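Local coordinates for protein tRNA (cytosine(38)-C(5))-methyltransferase (Schizosaccharomyces pombe, PDB 6FDF) that methylates carbon 5 of cytosine 38 in the anticodon loop of aspartate tRNA, using S-adenosyl-L-methionine as methyl donor, at residues F160-S165 with R203-I208; R168-A173 with V318-Y323. All blocks are in the same frame, centred on the assembly; numbering follows the deposited sequence.

Interaction 1: residues F160-S165 with R203-I208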
loop_
_atom_site.group_PDB
_atom_site.type_symbol
_atom_site.label_atom_id
_atom_site.label_comp_id
_atom_site.label_asym_id
_atom_site.label_seq_id
_atom_site.Cartn_x
_atom_site.Cartn_y
_atom_site.Cartn_z
ATOM N N PHE A 160 12.826 7.376 -2.159
ATOM C CA PHE A 160 12.537 8.425 -1.194
ATOM C C PHE A 160 13.286 8.155 0.107
ATOM O O PHE A 160 12.836 8.554 1.183
ATOM C CB PHE A 160 11.033 8.527 -0.937
ATOM C CG PHE A 160 10.218 8.855 -2.165
ATOM C CD1 PHE A 160 9.789 7.845 -3.018
ATOM C CD2 PHE A 160 9.873 10.164 -2.462
ATOM C CE1 PHE A 160 9.032 8.135 -4.145
ATOM C CE2 PHE A 160 9.116 10.464 -3.591
ATOM C CZ PHE A 160 8.698 9.449 -4.432
ATOM N N ASN A 161 14.440 7.484 0.016
ATOM C CA ASN A 161 15.292 7.202 1.176
ATOM C C ASN A 161 14.560 6.357 2.205
ATOM O O ASN A 161 14.627 6.612 3.409
ATOM C CB ASN A 161 15.793 8.474 1.829
ATOM C CG ASN A 161 16.907 8.238 2.837
ATOM O OD1 ASN A 161 17.630 7.245 2.768
ATOM N ND2 ASN A 161 17.056 9.170 3.776
ATOM N N ILE A 162 13.842 5.354 1.727
ATOM C CA ILE A 162 13.172 4.393 2.586
ATOM C C ILE A 162 13.724 3.031 2.180
ATOM O O ILE A 162 13.667 2.670 1.002
ATOM C CB ILE A 162 11.644 4.440 2.431
ATOM C CG1 ILE A 162 11.120 5.832 2.797
ATOM C CG2 ILE A 162 10.987 3.358 3.278
ATOM C CD1 ILE A 162 9.729 6.125 2.248
ATOM N N PRO A 163 14.287 2.257 3.103
ATOM C CA PRO A 163 14.999 1.022 2.730
ATOM C C PRO A 163 14.058 -0.158 2.512
ATOM O O PRO A 163 14.159 -1.203 3.159
ATOM C CB PRO A 163 15.936 0.815 3.926
ATOM C CG PRO A 163 15.163 1.371 5.084
ATOM C CD PRO A 163 14.441 2.577 4.533
ATOM N N ASN A 164 13.119 0.008 1.586
ATOM C CA ASN A 164 12.231 -1.088 1.233
ATOM C C ASN A 164 11.825 -0.939 -0.225
ATOM O O ASN A 164 11.533 0.167 -0.687
ATOM C CB ASN A 164 10.993 -1.118 2.145
ATOM C CG ASN A 164 10.035 -2.253 1.805
ATOM O OD1 ASN A 164 8.854 -2.023 1.531
ATOM N ND2 ASN A 164 10.542 -3.485 1.810
ATOM N N SER A 165 11.810 -2.060 -0.935
ATOM C CA SER A 165 11.313 -2.108 -2.300
ATOM C C SER A 165 9.812 -2.347 -2.274
ATOM O O SER A 165 9.338 -3.283 -1.624
ATOM C CB SER A 165 12.010 -3.212 -3.093
ATOM O OG SER A 165 13.410 -3.042 -3.063
ATOM N N ARG A 203 18.248 -0.657 10.407
ATOM C CA ARG A 203 18.341 -0.416 11.847
ATOM C C ARG A 203 17.443 0.730 12.300
ATOM O O ARG A 203 17.008 0.755 13.457
ATOM C CB ARG A 203 19.792 -0.105 12.234
ATOM C CG ARG A 203 20.373 1.110 11.507
ATOM C CD ARG A 203 21.729 1.530 12.069
ATOM N NE ARG A 203 22.852 0.994 11.304
ATOM C CZ ARG A 203 23.627 1.721 10.502
ATOM N NH1 ARG A 203 24.629 1.148 9.848
ATOM N NH2 ARG A 203 23.406 3.022 10.358
ATOM N N ASP A 204 17.147 1.678 11.411
ATOM C CA ASP A 204 16.333 2.827 11.790
ATOM C C ASP A 204 14.867 2.470 11.992
ATOM O O ASP A 204 14.111 3.295 12.511
ATOM C CB ASP A 204 16.462 3.930 10.737
ATOM C CG ASP A 204 17.869 4.490 10.655
ATOM O OD1 ASP A 204 18.374 4.994 11.682
ATOM O OD2 ASP A 204 18.475 4.421 9.565
ATOM N N TYR A 205 14.453 1.271 11.593
ATOM C CA TYR A 205 13.076 0.829 11.713
ATOM C C TYR A 205 12.897 -0.309 12.707
ATOM O O TYR A 205 11.755 -0.651 13.033
ATOM C CB TYR A 205 12.544 0.401 10.336
ATOM C CG TYR A 205 12.520 1.538 9.337
ATOM C CD1 TYR A 205 13.694 1.977 8.730
ATOM C CD2 TYR A 205 11.333 2.181 9.011
ATOM C CE1 TYR A 205 13.684 3.025 7.833
ATOM C CE2 TYR A 205 11.313 3.226 8.104
ATOM C CZ TYR A 205 12.493 3.644 7.521
ATOM O OH TYR A 205 12.477 4.682 6.619
ATOM N N LEU A 206 13.986 -0.909 13.185
ATOM C CA LEU A 206 13.875 -2.102 14.010
ATOM C C LEU A 206 13.361 -1.773 15.405
ATOM O O LEU A 206 13.652 -0.713 15.973
ATOM C CB LEU A 206 15.230 -2.809 14.117
ATOM C CG LEU A 206 15.841 -3.358 12.827
ATOM C CD1 LEU A 206 17.202 -3.992 13.086
ATOM C CD2 LEU A 206 14.886 -4.356 12.163
ATOM N N GLU A 207 12.611 -2.716 15.966
ATOM C CA GLU A 207 12.368 -2.712 17.396
ATOM C C GLU A 207 13.634 -3.173 18.102
ATOM O O GLU A 207 14.481 -3.858 17.523
ATOM C CB GLU A 207 11.190 -3.617 17.753
ATOM C CG GLU A 207 9.852 -3.123 17.215
ATOM C CD GLU A 207 8.687 -3.964 17.696
ATOM O OE1 GLU A 207 8.052 -3.597 18.708
ATOM O OE2 GLU A 207 8.413 -5.007 17.067
ATOM N N ILE A 208 13.750 -2.842 19.376
ATOM C CA ILE A 208 14.950 -3.258 20.080
ATOM C C ILE A 208 14.643 -4.017 21.349
ATOM O O ILE A 208 13.614 -3.823 22.006
ATOM C CB ILE A 208 15.871 -2.070 20.446
ATOM C CG1 ILE A 208 15.262 -1.288 21.611
ATOM C CG2 ILE A 208 16.106 -1.191 19.249
ATOM C CD1 ILE A 208 14.277 -0.251 21.183
#
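Pro163 and Tyr205 are the residues whose backbones come nearest, with their CA atoms 9.2 Å apart, so the gap is bridged mainly by side chains. Residues 160-165 turn sharply at Pro163, the centre of an inverse gamma turn, in which Asn164 N donates to Ile162 O at 2.8 Å. Residues 203-208 begin within a 3-10 segment that starts earlier in the chain, and the later residues are loop.

The pyrrolidine ring of Pro163 and the phenol of Tyr205 approach from opposite directions. Pro163 CD is 3.4 Å from Tyr205 CE1. The neighbouring Pro163 CG is 3.5 Å from the same carbon, so two methylenes share one corner of the aromatic ring. Pro163 CD meets the ring obliquely and also lies 3.6 Å from Tyr205 OH, so its contact runs on to the hydroxyl. On Tyr205, CG is anti to the carbonyl carbon (chi1 -63°), and this places CE1 and OH beside the proline. Ile162 crosses the tyrosine at about a right angle and brings its CG2 methyl to 3.9 Å from Tyr205 OH. No hydrogen bond joins the two segments; the contact is van der Waals. An alanine in place of Tyr205 would remove the ring and is likely to leave a gap beside Pro163 CG and CD, with the turn losing its packing against residues 203-208.

Asn161 is held from elsewhere: its side-chain amide bonds to Lys200 N and Glu198 O. The turn belongs to the connection between strands 148-155 and 168-175, and Ile162 also packs on Lys319 of helix 318-328. Tyr205 rests on Leu289 of helix 283-289, and its carbonyl accepts from Arg288. The contact therefore joins a connection between two strands of the main sheet to the loop region beside helix 283-289.

Interaction 2: residues R168-A173 with V318-Y323; sequences RWYGLA and VKVVSY
Tyr170, on the strand, meets Val320 and Val321, consecutive residues of helix 318-328, and all three are buried. The contacts across the interface are van der Waals, made by the ring, its hydroxyl and two valine methyls. The far end of the phenol reaches Val320: Tyr170 OH is 3.7 Å from Val320 CG1, and Tyr170 CZ is 4.0 Å from the same methyl. One ring carbon serves the other valine, with Tyr170 CE1 3.8 Å from Val321 CG2. Both methyls approach the ring obliquely. The two valines offer different branches. Val320 CG1 is anti to its own backbone N (chi1 178°), whereas the touching methyl of Val321, CG2, is anti to the carbonyl carbon. The tyrosine crosses Val320 at about a right angle.

The hydrogen bonds lie within each element or run to its neighbours. In the helix, Ser322 OG donates to Lys319 O at 2.6 Å, with a C=O...donor angle of 130°. The same carbonyl accepts from Tyr323 N at 3.2 Å, so two donors hold it. In the strand, backbone bonds tie Tyr170 to Gly153 and Gly171 to Ile124, on strands 148-155 and 121-127.

This is helix-on-sheet packing in the Rossmann-like methyltransferase core. Val321 also touches Leu123 of strand 121-127 and Met23 and Ala26 of helix 22-29, so it sits where the sheet meets two helices. No hydrogen bond or ion pair crosses between the two segments. Between them the chemistry is therefore that of close-fitting, buried side chains, and no polar bond sets their alignment.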
loop_
_atom_site.group_PDB
_atom_site.type_symbol
_atom_site.label_atom_id
_atom_site.label_comp_id
_atom_site.label_asym_id
_atom_site.label_seq_id
_atom_site.Cartn_x
_atom_site.Cartn_y
_atom_site.Cartn_z
ATOM N N ARG A 168 5.081 0.487 -7.179
ATOM C CA ARG A 168 3.645 0.551 -7.399
ATOM C C ARG A 168 3.347 1.567 -8.486
ATOM O O ARG A 168 4.077 2.545 -8.657
ATOM C CB ARG A 168 2.898 0.940 -6.117
ATOM C CG ARG A 168 3.015 -0.089 -5.008
ATOM C CD ARG A 168 2.297 -1.358 -5.438
ATOM N NE ARG A 168 2.116 -2.315 -4.352
ATOM C CZ ARG A 168 2.876 -3.390 -4.158
ATOM N NH1 ARG A 168 2.606 -4.214 -3.150
ATOM N NH2 ARG A 168 3.894 -3.645 -4.970
ATOM N N TRP A 169 2.260 1.320 -9.214
ATOM C CA TRP A 169 1.715 2.274 -10.167
ATOM C C TRP A 169 0.781 3.234 -9.447
ATOM O O TRP A 169 0.046 2.832 -8.540
ATOM C CB TRP A 169 0.953 1.538 -11.272
ATOM C CG TRP A 169 0.305 2.426 -12.297
ATOM C CD1 TRP A 169 0.847 2.846 -13.477
ATOM C CD2 TRP A 169 -1.023 2.968 -12.248
ATOM N NE1 TRP A 169 -0.054 3.629 -14.162
ATOM C CE2 TRP A 169 -1.209 3.719 -13.431
ATOM C CE3 TRP A 169 -2.068 2.894 -11.320
ATOM C CZ2 TRP A 169 -2.396 4.395 -13.710
ATOM C CZ3 TRP A 169 -3.253 3.568 -11.599
ATOM C CH2 TRP A 169 -3.404 4.309 -12.782
ATOM N N TYR A 170 0.818 4.503 -9.855
ATOM C CA TYR A 170 -0.071 5.525 -9.321
ATOM C C TYR A 170 -0.686 6.323 -10.456
ATOM O O TYR A 170 0.013 6.716 -11.398
ATOM C CB TYR A 170 0.663 6.488 -8.388
ATOM C CG TYR A 170 1.294 5.820 -7.201
ATOM C CD1 TYR A 170 0.594 5.666 -6.017
ATOM C CD2 TYR A 170 2.617 5.383 -7.254
ATOM C CE1 TYR A 170 1.184 5.075 -4.915
ATOM C CE2 TYR A 170 3.208 4.785 -6.164
ATOM C CZ TYR A 170 2.488 4.636 -4.996
ATOM O OH TYR A 170 3.069 4.038 -3.904
ATOM N N GLY A 171 -1.992 6.558 -10.360
ATOM C CA GLY A 171 -2.681 7.481 -11.241
ATOM C C GLY A 171 -3.252 8.640 -10.451
ATOM O O GLY A 171 -3.960 8.428 -9.462
ATOM N N LEU A 172 -2.908 9.860 -10.846
ATOM C CA LEU A 172 -3.414 11.081 -10.224
ATOM C C LEU A 172 -4.230 11.822 -11.268
ATOM O O LEU A 172 -3.717 12.125 -12.350
ATOM C CB LEU A 172 -2.266 11.965 -9.721
ATOM C CG LEU A 172 -1.603 11.637 -8.379
ATOM C CD1 LEU A 172 -0.957 10.262 -8.386
ATOM C CD2 LEU A 172 -0.572 12.703 -8.037
ATOM N N ALA A 173 -5.491 12.125 -10.947
ATOM C CA ALA A 173 -6.402 12.739 -11.909
ATOM C C ALA A 173 -7.016 13.998 -11.316
ATOM O O ALA A 173 -7.510 13.972 -10.186
ATOM C CB ALA A 173 -7.516 11.762 -12.326
ATOM N N VAL A 318 2.657 4.628 3.105
ATOM C CA VAL A 318 1.984 5.837 3.573
ATOM C C VAL A 318 2.799 7.083 3.246
ATOM O O VAL A 318 2.242 8.140 2.917
ATOM C CB VAL A 318 1.717 5.717 5.086
ATOM C CG1 VAL A 318 1.196 7.031 5.656
ATOM C CG2 VAL A 318 0.735 4.581 5.361
ATOM N N LYS A 319 4.129 6.983 3.348
ATOM C CA LYS A 319 4.997 8.122 3.052
ATOM C C LYS A 319 4.894 8.534 1.588
ATOM O O LYS A 319 4.649 9.707 1.281
ATOM C CB LYS A 319 6.447 7.782 3.410
ATOM C CG LYS A 319 6.902 8.311 4.756
ATOM C CD LYS A 319 6.947 9.832 4.763
ATOM C CE LYS A 319 7.210 10.366 6.158
ATOM N NZ LYS A 319 6.949 11.825 6.236
ATOM N N VAL A 320 5.100 7.586 0.670
ATOM C CA VAL A 320 5.020 7.895 -0.762
ATOM C C VAL A 320 3.669 8.509 -1.114
ATOM O O VAL A 320 3.592 9.524 -1.817
ATOM C CB VAL A 320 5.306 6.639 -1.605
ATOM C CG1 VAL A 320 5.170 6.956 -3.092
ATOM C CG2 VAL A 320 6.721 6.109 -1.316
ATOM N N VAL A 321 2.581 7.918 -0.615
ATOM C CA VAL A 321 1.264 8.447 -0.960
ATOM C C VAL A 321 1.031 9.822 -0.341
ATOM O O VAL A 321 0.328 10.657 -0.929
ATOM C CB VAL A 321 0.184 7.426 -0.558
ATOM C CG1 VAL A 321 -1.208 7.991 -0.770
ATOM C CG2 VAL A 321 0.366 6.167 -1.387
ATOM N N SER A 322 1.606 10.097 0.839
ATOM C CA SER A 322 1.468 11.436 1.414
ATOM C C SER A 322 2.040 12.496 0.475
ATOM O O SER A 322 1.470 13.585 0.328
ATOM C CB SER A 322 2.151 11.518 2.783
ATOM O OG SER A 322 3.570 11.577 2.685
ATOM N N TYR A 323 3.160 12.187 -0.181
ATOM C CA TYR A 323 3.728 13.115 -1.154
ATOM C C TYR A 323 2.821 13.274 -2.371
ATOM O O TYR A 323 2.628 14.392 -2.864
ATOM C CB TYR A 323 5.109 12.636 -1.602
ATOM C CG TYR A 323 6.147 12.470 -0.525
ATOM C CD1 TYR A 323 6.200 13.323 0.568
ATOM C CD2 TYR A 323 7.087 11.452 -0.610
ATOM C CE1 TYR A 323 7.176 13.167 1.547
ATOM C CE2 TYR A 323 8.053 11.284 0.359
ATOM C CZ TYR A 323 8.093 12.139 1.436
ATOM O OH TYR A 323 9.065 11.962 2.397
#

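How the interactions relate
Interactions 1 and 2 lie with their centres about 19 Å apart, and they touch directly. Phe160 CD2 packs 3.5 Å from Tyr323 CE2, and Phe160 CD1 is 3.9 Å from Val320 CG2. Ile162 CD1 adds a third contact, 3.9 Å from Lys319 CB. Helix 318-328 therefore packs on the strand in interaction 2 and on the 160-165 loop in interaction 1. The segments alternate along the chain, and only residues 166-167 separate segment 160-165 from segment 168-173. Neither contact lies at the predicted active-site Cys85. In interaction 2 the side chain of Val321 is about 8 Å from the bound S-adenosyl-L-homocysteine.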